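Local structure of L-methionine gamma-lyase (Fusobacterium nucleatum subsp. nucleatum, 6LXU) at residues L11-T14 with A15-G19; F190-P193 with Y194-K197; E252-Y255 with I256-L260; K261-E264 with I265-R269. The protein is a pyridoxal phosphate-dependent enzyme of the Cys/Met metabolism family, with its cofactor held covalently and four copies of the chain in the assembly. All blocks are in the same frame, centred on the assembly; numbering follows the deposited sequence.

Contact 1 (L11-T14 with A15-G19); sequences LGTT and AIHAG
Thr14 and Ala18 meet through their methyl groups at the end of helix 11-17. Thr14 CG2 lies 3.8 Å from Ala18 CB. With chi1 at -60°, OG1 of Thr14 stands beside its own backbone N, and the methyl is left anti to that N, facing the last turn. The hydroxyl points back and is hydrogen-bonded to Gly10 O. Ala18 N still donates to Thr14 O at 2.8 Å, although Ala18 has already left helical backbone angles.

Two residues earlier, Ile16 lies against the carbonyl of Gly12, one turn back. Its CG1 is anti to its carbonyl carbon, which places this carbon 3.2 Å from Gly12 O. CD1 continues past the same oxygen at 3.4 Å. Gly12 O also accepts the amide of Ile16. The Ile16 branch therefore lies against a carbonyl oxygen that already accepts a helix hydrogen bond.

Helix 11-17 is a short N-terminal helix, and it packs on helices 65-78 and 263-282 of its own chain and on a second subunit. Thr13 OG1 is hydrogen-bonded to Asp386 and Asn383 N of that subunit, and His17 NE2 to Glu382 of the same subunit.

The His17 ring turns its edge to Thr13 O, with CD2 3.6 Å from that oxygen. The same carbonyl takes the His17 amide at 2.9 Å. Ile16 CG2 covers one face of the imidazole, 3.5 Å above its plane and offset toward the rim. The methyl of Thr13 is only loosely alongside, its CG2 4.3 Å from His17 CD2.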
# COMPACT_ATOMS: atom_id res chain seq x y z
N LEU A 11 -0.70 26.58 11.70
CA LEU A 11 -1.50 25.49 11.14
C LEU A 11 -0.64 24.44 10.43
O LEU A 11 -0.95 23.25 10.53
CB LEU A 11 -2.63 26.04 10.24
CG LEU A 11 -3.63 24.99 9.73
CD1 LEU A 11 -5.04 25.55 9.68
CD2 LEU A 11 -3.22 24.53 8.34
N GLY A 12 0.42 24.85 9.72
CA GLY A 12 1.31 23.87 9.09
C GLY A 12 2.02 23.01 10.12
O GLY A 12 2.09 21.79 10.01
N THR A 13 2.56 23.65 11.17
CA THR A 13 3.19 22.91 12.26
C THR A 13 2.23 21.88 12.84
O THR A 13 2.58 20.73 13.08
CB THR A 13 3.65 23.88 13.35
OG1 THR A 13 4.52 24.83 12.73
CG2 THR A 13 4.37 23.16 14.46
N THR A 14 0.99 22.32 13.06
CA THR A 14 -0.03 21.46 13.64
C THR A 14 -0.40 20.30 12.71
O THR A 14 -0.44 19.14 13.14
CB THR A 14 -1.28 22.30 13.99
OG1 THR A 14 -0.91 23.30 14.95
CG2 THR A 14 -2.40 21.46 14.58
N ALA A 15 -0.65 20.61 11.45
CA ALA A 15 -1.00 19.55 10.50
C ALA A 15 0.11 18.51 10.41
O ALA A 15 -0.17 17.31 10.30
CB ALA A 15 -1.30 20.13 9.14
N ILE A 16 1.36 18.97 10.41
CA ILE A 16 2.50 18.08 10.27
C ILE A 16 2.72 17.25 11.54
O ILE A 16 2.98 16.04 11.45
CB ILE A 16 3.76 18.88 9.88
CG1 ILE A 16 3.59 19.42 8.45
CG2 ILE A 16 5.00 18.01 9.99
CD1 ILE A 16 4.56 20.51 8.08
N HIS A 17 2.66 17.90 12.70
CA HIS A 17 3.13 17.26 13.94
C HIS A 17 2.07 16.84 14.93
O HIS A 17 2.36 15.98 15.78
CB HIS A 17 4.12 18.18 14.65
CG HIS A 17 5.42 18.33 13.92
ND1 HIS A 17 6.38 17.34 13.91
CD2 HIS A 17 5.91 19.34 13.17
CE1 HIS A 17 7.41 17.75 13.19
NE2 HIS A 17 7.16 18.96 12.74
N ALA A 18 0.87 17.42 14.90
CA ALA A 18 -0.11 17.15 15.96
C ALA A 18 -0.53 15.71 15.94
O ALA A 18 -0.57 15.08 14.90
CB ALA A 18 -1.34 18.03 15.82
N GLY A 19 -0.83 15.19 17.12
CA GLY A 19 -1.56 13.94 17.26
C GLY A 19 -0.72 12.70 17.11
O GLY A 19 -1.25 11.59 17.24

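Contact 2 (F190-P193 with Y194-K197); sequences FATP and YMQK
Thr192 and Tyr194 are joined by a polar bond in which Thr192 OG1 accepts the amide of Tyr194 at 3.0 Å. This bond closes an ST turn and is bent, at 137°. The hydroxyl itself donates to Ala191 O at 2.6 Å, in the carbonyl plane and on a lone pair. OG1 is thus gripped from two directions. Thr192 O accepts twice as well. Gln196 N lies nearly in line with the carbonyl bond, and Met195 N comes from above its plane, at 3.1 Å.

A softer polar contact runs from Pro193 CA to Gln196 O, a CA-H...O approach of 3.4 Å.

Apolar packing joins Ala191 CB to Met195 CB at 4.2 Å. The Ala191 methyl also touches NE2 of Gln196 at 3.5 Å, and that amide is hydrogen-bonded to Asn188 and Thr158 O. Met195 runs beside Ala191 O and bends at its last torsion, which brings CE to 3.1 Å from that oxygen. The extended Lys197 chain passes Pro193 O with its CE, and its NZ makes a salt bridge to Glu79.

The turn belongs to a beta-alpha-beta unit, with a short, weakly bonded helix at about 192-195 linking parallel strands 183-187 and 205-209 of the seven-stranded sheet of this PLP-dependent fold.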
# COMPACT_ATOMS: atom_id res chain seq x y z
N PHE A 190 -15.95 21.91 2.32
CA PHE A 190 -15.48 22.91 1.35
C PHE A 190 -14.52 23.91 1.96
O PHE A 190 -13.53 24.29 1.35
CB PHE A 190 -16.66 23.70 0.75
CG PHE A 190 -17.38 23.03 -0.39
CD1 PHE A 190 -17.35 21.65 -0.62
CD2 PHE A 190 -18.10 23.83 -1.27
CE1 PHE A 190 -18.05 21.09 -1.69
CE2 PHE A 190 -18.80 23.28 -2.33
CZ PHE A 190 -18.77 21.91 -2.54
N ALA A 191 -14.86 24.39 3.16
CA ALA A 191 -14.08 25.44 3.79
C ALA A 191 -12.78 24.91 4.38
O ALA A 191 -11.73 25.55 4.26
CB ALA A 191 -14.89 26.14 4.86
N THR A 192 -12.87 23.75 5.02
CA THR A 192 -11.76 23.11 5.74
C THR A 192 -11.39 23.91 6.98
O THR A 192 -11.73 25.10 7.08
CB THR A 192 -10.47 22.92 4.89
OG1 THR A 192 -9.65 24.11 4.94
CG2 THR A 192 -10.75 22.54 3.44
N PRO A 193 -10.64 23.30 7.91
CA PRO A 193 -10.19 24.10 9.07
C PRO A 193 -9.16 25.17 8.75
O PRO A 193 -8.88 26.00 9.63
CB PRO A 193 -9.65 23.06 10.04
CG PRO A 193 -9.37 21.87 9.22
CD PRO A 193 -10.36 21.87 8.10
N TYR A 194 -8.60 25.21 7.55
CA TYR A 194 -7.80 26.35 7.11
C TYR A 194 -8.63 27.63 7.04
O TYR A 194 -8.09 28.72 7.28
CB TYR A 194 -7.15 26.04 5.75
CG TYR A 194 -6.31 27.12 5.14
CD1 TYR A 194 -4.96 27.22 5.44
CD2 TYR A 194 -6.83 28.00 4.20
CE1 TYR A 194 -4.15 28.17 4.87
CE2 TYR A 194 -6.04 28.99 3.63
CZ TYR A 194 -4.70 29.07 3.99
OH TYR A 194 -3.88 30.02 3.44
N MET A 195 -9.90 27.52 6.68
CA MET A 195 -10.76 28.70 6.53
C MET A 195 -11.78 28.88 7.64
O MET A 195 -12.12 30.03 7.94
CB MET A 195 -11.50 28.67 5.20
CG MET A 195 -10.54 28.79 4.04
SD MET A 195 -11.30 28.62 2.43
CE MET A 195 -10.49 27.14 1.84
N GLN A 196 -12.30 27.81 8.22
CA GLN A 196 -13.49 27.91 9.07
C GLN A 196 -13.39 26.85 10.13
O GLN A 196 -13.06 25.70 9.82
CB GLN A 196 -14.70 27.67 8.17
CG GLN A 196 -16.07 27.84 8.76
CD GLN A 196 -17.13 27.84 7.67
OE1 GLN A 196 -17.58 28.90 7.23
NE2 GLN A 196 -17.50 26.65 7.20
N LYS A 197 -13.67 27.22 11.39
CA LYS A 197 -13.63 26.30 12.52
C LYS A 197 -14.96 26.37 13.26
O LYS A 197 -15.13 27.14 14.22
CB LYS A 197 -12.44 26.60 13.44
CG LYS A 197 -11.09 26.44 12.74
CD LYS A 197 -9.94 26.38 13.73
CE LYS A 197 -8.59 26.49 13.05
NZ LYS A 197 -7.47 26.06 13.93

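Contact 3 (E252-Y255 with I256-L260); sequences EAYY and IIRGL
Tyr254 leans its ring toward the aliphatic part of Arg258, one turn further along helix 250-260. The ring carbon CE2 is 4.2 Å from Arg258 CD. The approach is oblique, and the ring and guanidinium planes are 56° apart. This is loose packing rather than a stack. Both side chains leave the helix with CG anti to the backbone N (chi1 -178° for Tyr254 and -170° for Arg258), and the arginine runs extended from CG to NE. Their polar ends converge on one carboxylate oxygen, OD2 of Asp219 of the second subunit, which takes a hydrogen bond from Tyr254 OH and a salt bridge from Arg258 NE.

The two isoleucines lie back along the helix. Ile256 CG1 sits 3.2 Å from Glu252 O, and Ile257 CG1 sits 3.3 Å from Ala253 O. In each case CG1 stands beside the backbone N, so the branch follows the carbonyl that this N also bonds. The amides complete the pattern, with Ile257 N to Ala253 O at 2.9 Å and Gly259 N to Tyr255 O at 2.8 Å.

Tyr255 reaches Gln251 of the second subunit with its hydroxyl. Glu252 is hydrogen-bonded to Gln34 of the third subunit and faces the Glu252 of that subunit, a pairing that may raise its pKa.

Within its own chain, Ala253, Ile256 and Ile257 pack on helix 65-78, the isoleucines on Leu70. Ile256 also meets Ala222, just before strand 223-227, while Gly259 leads by way of Leu260 toward helix 263-282.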
# COMPACT_ATOMS: atom_id res chain seq x y z
N GLU A 252 -5.37 3.81 3.94
CA GLU A 252 -6.00 5.08 3.65
C GLU A 252 -5.78 6.10 4.76
O GLU A 252 -5.56 7.27 4.47
CB GLU A 252 -7.48 4.92 3.30
CG GLU A 252 -7.71 4.36 1.90
CD GLU A 252 -7.54 2.86 1.77
OE1 GLU A 252 -7.69 2.14 2.79
OE2 GLU A 252 -7.29 2.36 0.64
N ALA A 253 -5.81 5.66 6.02
CA ALA A 253 -5.46 6.56 7.11
C ALA A 253 -4.06 7.15 6.91
O ALA A 253 -3.86 8.35 7.09
CB ALA A 253 -5.59 5.86 8.45
N TYR A 254 -3.11 6.29 6.53
CA TYR A 254 -1.75 6.75 6.26
C TYR A 254 -1.73 7.75 5.10
O TYR A 254 -1.08 8.80 5.20
CB TYR A 254 -0.78 5.56 6.01
CG TYR A 254 0.59 6.11 5.79
CD1 TYR A 254 1.35 6.57 6.86
CD2 TYR A 254 1.10 6.29 4.50
CE1 TYR A 254 2.56 7.19 6.65
CE2 TYR A 254 2.32 6.90 4.29
CZ TYR A 254 3.04 7.38 5.38
OH TYR A 254 4.23 8.07 5.23
N TYR A 255 -2.41 7.44 4.01
CA TYR A 255 -2.47 8.37 2.88
C TYR A 255 -2.97 9.75 3.32
O TYR A 255 -2.47 10.77 2.85
CB TYR A 255 -3.35 7.84 1.76
CG TYR A 255 -2.75 6.82 0.81
CD1 TYR A 255 -1.55 7.05 0.14
CD2 TYR A 255 -3.47 5.67 0.47
CE1 TYR A 255 -1.08 6.14 -0.79
CE2 TYR A 255 -2.98 4.76 -0.46
CZ TYR A 255 -1.78 5.01 -1.09
OH TYR A 255 -1.26 4.12 -2.01
N ILE A 256 -3.97 9.79 4.20
CA ILE A 256 -4.52 11.08 4.63
C ILE A 256 -3.55 11.80 5.56
O ILE A 256 -3.33 13.00 5.40
CB ILE A 256 -5.89 10.93 5.31
CG1 ILE A 256 -6.90 10.21 4.40
CG2 ILE A 256 -6.43 12.31 5.69
CD1 ILE A 256 -8.04 9.58 5.16
N ILE A 257 -2.96 11.09 6.51
CA ILE A 257 -1.89 11.69 7.33
C ILE A 257 -0.81 12.31 6.42
O ILE A 257 -0.37 13.44 6.64
CB ILE A 257 -1.27 10.62 8.26
CG1 ILE A 257 -2.26 10.22 9.36
CG2 ILE A 257 0.04 11.12 8.87
CD1 ILE A 257 -1.89 8.95 10.07
N ARG A 258 -0.41 11.54 5.42
CA ARG A 258 0.60 12.00 4.48
C ARG A 258 0.11 13.25 3.73
O ARG A 258 0.86 14.23 3.60
CB ARG A 258 0.91 10.89 3.50
CG ARG A 258 2.11 11.16 2.63
CD ARG A 258 2.27 10.09 1.59
NE ARG A 258 3.62 9.93 1.07
CZ ARG A 258 4.07 10.21 -0.14
NH1 ARG A 258 3.32 10.90 -1.02
NH2 ARG A 258 5.28 9.82 -0.48
N GLY A 259 -1.13 13.22 3.25
CA GLY A 259 -1.73 14.38 2.61
C GLY A 259 -1.75 15.61 3.50
O GLY A 259 -1.55 16.74 3.03
N LEU A 260 -2.00 15.40 4.79
CA LEU A 260 -2.05 16.51 5.74
C LEU A 260 -0.69 17.18 5.95
O LEU A 260 -0.67 18.35 6.38
CB LEU A 260 -2.65 16.09 7.07
CG LEU A 260 -4.17 15.84 7.02
CD1 LEU A 260 -4.66 15.19 8.30
CD2 LEU A 260 -4.95 17.11 6.74

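Contact 4 (K261-E264 with I265-R269); sequences KTFE and IRMER
The backbone bond from Arg266 N to Thr262 O, 2.8 Å long and nearly straight at the carbonyl, opens helix 263-282, with Thr262 at the N-cap position, though its side chain makes no capping bond.

The same two residues meet again through their side chains. Arg266 NE donates to Thr262 OG1 at 2.9 Å, with the oxygen in the guanidinium plane but the bond bent to 141°. OG1 is also hydrogen-bonded to Gly259 O. Arg266 turns at chi3 (-66°), which folds its guanidinium back over the start of the helix. One face of the group lies on Phe263 CA, and NH2 reaches the edge of the Phe263 ring in its plane.

Met267 covers a face of that ring. Its CG makes a CH-pi contact 3.9 Å from the ring centroid. SD is further out, 4.8 Å from the centroid and oblique, a Met-aromatic contact.

Glu264 and Glu268 lie side by side. Glu264 is hydrogen-bonded to Asn383 of the second subunit. Glu268 is modelled in two conformers, so a water bridge between the two acids and a salt bridge from Glu268 to Arg269 of the second subunit are tentative.

Arg266 is also bonded to Gly259 O and Tyr213 O. Carbonyls and a hydroxyl thus hold its charge, and the bond to Tyr213 ties this helix start to the segment after the cofactor-bearing Lys212.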
# COMPACT_ATOMS: atom_id res chain seq x y z
N LYS A 261 0.42 16.51 5.63
CA LYS A 261 1.73 17.15 5.74
C LYS A 261 1.82 18.41 4.88
O LYS A 261 2.59 19.31 5.22
CB LYS A 261 2.85 16.20 5.32
CG LYS A 261 2.96 14.93 6.13
CD LYS A 261 3.45 15.15 7.55
CE LYS A 261 3.49 13.83 8.31
NZ LYS A 261 3.99 14.04 9.70
N THR A 262 1.08 18.46 3.76
CA THR A 262 1.08 19.61 2.87
C THR A 262 -0.23 20.41 2.93
O THR A 262 -0.44 21.30 2.11
CB THR A 262 1.36 19.19 1.42
OG1 THR A 262 0.38 18.23 0.99
CG2 THR A 262 2.77 18.64 1.29
N PHE A 263 -1.09 20.13 3.91
CA PHE A 263 -2.41 20.77 3.97
C PHE A 263 -2.32 22.30 3.94
O PHE A 263 -3.05 22.95 3.17
CB PHE A 263 -3.15 20.28 5.22
CG PHE A 263 -4.49 20.94 5.43
CD1 PHE A 263 -5.54 20.73 4.54
CD2 PHE A 263 -4.70 21.75 6.52
CE1 PHE A 263 -6.77 21.35 4.74
CE2 PHE A 263 -5.94 22.36 6.73
CZ PHE A 263 -6.97 22.16 5.84
N GLU A 264 -1.46 22.89 4.77
CA GLU A 264 -1.40 24.35 4.83
C GLU A 264 -1.02 24.95 3.48
O GLU A 264 -1.67 25.87 2.99
CB GLU A 264 -0.41 24.82 5.89
CG GLU A 264 -0.31 26.34 5.99
CD GLU A 264 0.78 26.81 6.92
OE1 GLU A 264 1.91 26.33 6.83
OE2 GLU A 264 0.48 27.72 7.74
N ILE A 265 0.08 24.46 2.90
CA ILE A 265 0.56 25.03 1.65
C ILE A 265 -0.36 24.71 0.49
O ILE A 265 -0.47 25.51 -0.44
CB ILE A 265 2.04 24.66 1.34
CG1 ILE A 265 2.31 23.16 1.39
CG2 ILE A 265 2.96 25.44 2.29
CD1 ILE A 265 3.65 22.75 0.80
N ARG A 266 -1.01 23.55 0.50
CA ARG A 266 -1.99 23.24 -0.54
C ARG A 266 -3.15 24.23 -0.46
O ARG A 266 -3.53 24.83 -1.46
CB ARG A 266 -2.51 21.81 -0.44
CG ARG A 266 -1.48 20.76 -0.86
CD ARG A 266 -2.03 19.34 -0.91
NE ARG A 266 -2.41 18.80 0.40
CZ ARG A 266 -3.66 18.72 0.88
NH1 ARG A 266 -4.70 19.18 0.18
NH2 ARG A 266 -3.87 18.20 2.08
N MET A 267 -3.72 24.40 0.72
CA MET A 267 -4.87 25.32 0.83
C MET A 267 -4.50 26.74 0.45
O MET A 267 -5.29 27.44 -0.20
CB MET A 267 -5.48 25.28 2.24
CG MET A 267 -6.10 23.95 2.62
SD MET A 267 -7.16 23.18 1.38
CE MET A 267 -8.43 24.44 1.21
N GLU A 268 -3.30 27.18 0.84
CA GLU A 268 -2.84 28.52 0.47
C GLU A 268 -2.78 28.69 -1.04
O GLU A 268 -3.26 29.69 -1.58
CB GLU A 268 -1.48 28.83 1.12
CG GLU A 268 -1.63 29.16 2.58
CD GLU A 268 -0.36 29.40 3.32
OE1 GLU A 268 0.72 29.20 2.73
OE2 GLU A 268 -0.47 29.81 4.50
N ARG A 269 -2.22 27.70 -1.74
CA ARG A 269 -2.11 27.78 -3.20
C ARG A 269 -3.47 27.61 -3.88
O ARG A 269 -3.76 28.31 -4.85
CB ARG A 269 -1.09 26.77 -3.70
CG ARG A 269 -0.87 26.77 -5.21
CD ARG A 269 -0.49 28.13 -5.76
NE ARG A 269 0.65 28.74 -5.07
CZ ARG A 269 1.92 28.68 -5.46
NH1 ARG A 269 2.25 28.04 -6.56
NH2 ARG A 269 2.85 29.29 -4.76
O HOH W 1 1.71 29.89 5.99

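How the contacts relate
Contacts 2, 3 and 4 are buried, while contact 1 is partly buried. Contacts 1, 3 and 4 all reach the second subunit; contact 2 touches no other chain. Helix 263-282, which carries contact 4, is the common neighbour. Leu11 of contact 1 packs on Phe263, Thr192 and Met195 of contact 2 lie against Phe263 and Met267, and contact 3 joins contact 4 through the turn between helices 250-260 and 263-282. Contacts 2 and 3 do not touch, their nearest atoms being about 7 Å apart. Chemistry follows place: contact 2 is a turn closed by hydroxyl and carbonyl bonds, contact 1 is a helix end whose Thr13 and His17 reach acids of the second subunit, and contacts 3 and 4 put charged groups at subunit interfaces.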